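Local coordinates for protein mitochondrial ubiquitin ligase activator of NFKB 1 (Homo sapiens, PDB 6M2D) that acts as an E3 ubiquitin ligase at the mitochondrial outer membrane, passing ubiquitin from an E2 enzyme to substrates such as AKT1, this chain being its zinc-binding RING domain, at residues A[28-31]-A[32-35]. Residues are numbered along the deposited sequence; the frame is centred on the assembly and turned at random.
Sequences CTEC and YRAL. With ZN (zinc ion), chain G.
Arg33 sets CG beside its own backbone N, across from the carbonyl carbon, and then bends at chi3 (-113°), which swings the guanidinium back over the preceding turn toward Thr29 and Glu30. One guanidinium face lies above Thr29 O and Glu30 CA, both displaced toward its rim. The two terminal nitrogens diverge: NH2 of Arg33 comes 4.0 Å from CG2 of Thr29, while NH1 rests 3.8 Å from CG of Glu30. No salt bridge forms, since OE2 of Glu30 stops 5.2 Å from NH1 of Arg33; the carboxylate and guanidinium planes are turned 63° apart. The opposite charges probably attract only weakly at this exposed surface, through space and not by contact.

Backbone bonds define the short helix: Arg33 N reaches Thr29 O at 3.1 Å, and Tyr32 N and Ala34 N make the equivalent i to i-4 bonds to Cys28 O and Glu30 O. At its start Cys28 is the N-cap, its SG accepting from Cys31 N at 3.5 Å with an N-H...S angle of 158°. That sulfur also binds zinc at 2.4 Å, and SG of Cys31 binds the same ion at 2.3 Å, so the CxxC pair joins metal site and helix start in one unit. Cys7 and Cys10 complete the tetrahedral site, the first of the two interleaved zinc sites of the RING cross-brace.

Past the last turn, CG of Leu35 packs 3.3 Å from Cys31 O. Lys39 NZ donates hydrogen bonds to the carbonyl oxygens of Tyr32, Arg33 and Leu35 and makes a cation-pi contact with the Tyr32 ring. Helix 29-34 meets the segments leading into both strands of the small antiparallel sheet: Thr29 OG1 hydrogen-bonds Ser16 OG just ahead of strand 17-20, and Tyr32 and Leu35 touch Ile48 in the loop before strand 50-53.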
loop_
_atom_site.group_PDB
_atom_site.type_symbol
_atom_site.label_atom_id
_atom_site.label_comp_id
_atom_site.label_asym_id
_atom_site.label_seq_id
_atom_site.Cartn_x
_atom_site.Cartn_y
_atom_site.Cartn_z
ATOM N N CYS A 28 -0.347 -4.648 -0.247
ATOM C CA CYS A 28 -1.569 -5.424 -0.144
ATOM C C CYS A 28 -2.393 -4.916 1.032
ATOM O O CYS A 28 -1.938 -4.088 1.826
ATOM C CB CYS A 28 -1.261 -6.907 0.034
ATOM S SG CYS A 28 -0.569 -7.335 1.657
ATOM N N THR A 29 -3.617 -5.437 1.161
ATOM C CA THR A 29 -4.514 -4.912 2.188
ATOM C C THR A 29 -4.083 -5.342 3.588
ATOM O O THR A 29 -4.193 -4.562 4.541
ATOM C CB THR A 29 -5.957 -5.348 1.922
ATOM O OG1 THR A 29 -6.262 -5.182 0.533
ATOM C CG2 THR A 29 -6.913 -4.491 2.738
ATOM N N GLU A 30 -3.594 -6.577 3.735
ATOM C CA GLU A 30 -3.191 -7.054 5.057
ATOM C C GLU A 30 -2.032 -6.237 5.608
ATOM O O GLU A 30 -2.010 -5.894 6.796
ATOM C CB GLU A 30 -2.825 -8.539 4.992
ATOM C CG GLU A 30 -3.934 -9.469 5.473
ATOM C CD GLU A 30 -3.510 -10.931 5.489
ATOM O OE1 GLU A 30 -2.287 -11.198 5.503
ATOM O OE2 GLU A 30 -4.405 -11.807 5.471
ATOM N N CYS A 31 -1.077 -5.887 4.753
ATOM C CA CYS A 31 0.074 -5.127 5.224
ATOM C C CYS A 31 -0.329 -3.713 5.619
ATOM O O CYS A 31 0.206 -3.159 6.589
ATOM C CB CYS A 31 1.152 -5.113 4.150
ATOM S SG CYS A 31 2.084 -6.657 4.141
ATOM N N TYR A 32 -1.273 -3.109 4.887
ATOM C CA TYR A 32 -1.768 -1.795 5.280
ATOM C C TYR A 32 -2.345 -1.836 6.690
ATOM O O TYR A 32 -2.028 -0.987 7.530
ATOM C CB TYR A 32 -2.830 -1.295 4.301
ATOM C CG TYR A 32 -3.565 -0.141 4.925
ATOM C CD1 TYR A 32 -2.932 1.087 5.085
ATOM C CD2 TYR A 32 -4.862 -0.285 5.415
ATOM C CE1 TYR A 32 -3.571 2.145 5.685
ATOM C CE2 TYR A 32 -5.518 0.773 6.019
ATOM C CZ TYR A 32 -4.865 1.987 6.148
ATOM O OH TYR A 32 -5.502 3.051 6.740
ATOM N N ARG A 33 -3.219 -2.808 6.957
ATOM C CA ARG A 33 -3.795 -2.936 8.288
ATOM C C ARG A 33 -2.714 -3.131 9.343
ATOM O O ARG A 33 -2.824 -2.613 10.460
ATOM C CB ARG A 33 -4.783 -4.100 8.314
ATOM C CG ARG A 33 -6.142 -3.776 7.714
ATOM C CD ARG A 33 -7.154 -4.868 8.032
ATOM N NE ARG A 33 -7.556 -5.582 6.823
ATOM C CZ ARG A 33 -7.260 -6.852 6.568
ATOM N NH1 ARG A 33 -6.568 -7.563 7.451
ATOM N NH2 ARG A 33 -7.661 -7.416 5.431
ATOM N N ALA A 34 -1.655 -3.865 9.003
ATOM C CA ALA A 34 -0.600 -4.162 9.960
ATOM C C ALA A 34 0.367 -3.005 10.172
ATOM O O ALA A 34 1.190 -3.084 11.092
ATOM C CB ALA A 34 0.177 -5.406 9.517
ATOM N N LEU A 35 0.290 -1.945 9.364
ATOM C CA LEU A 35 1.257 -0.863 9.469
ATOM C C LEU A 35 1.191 -0.242 10.862
ATOM O O LEU A 35 0.099 -0.084 11.422
ATOM C CB LEU A 35 0.997 0.212 8.410
ATOM C CG LEU A 35 1.337 -0.058 6.939
ATOM C CD1 LEU A 35 0.927 1.116 6.059
ATOM C CD2 LEU A 35 2.816 -0.334 6.767
HETATM ZN ZN ZN G . 1.776 -7.201 1.931
#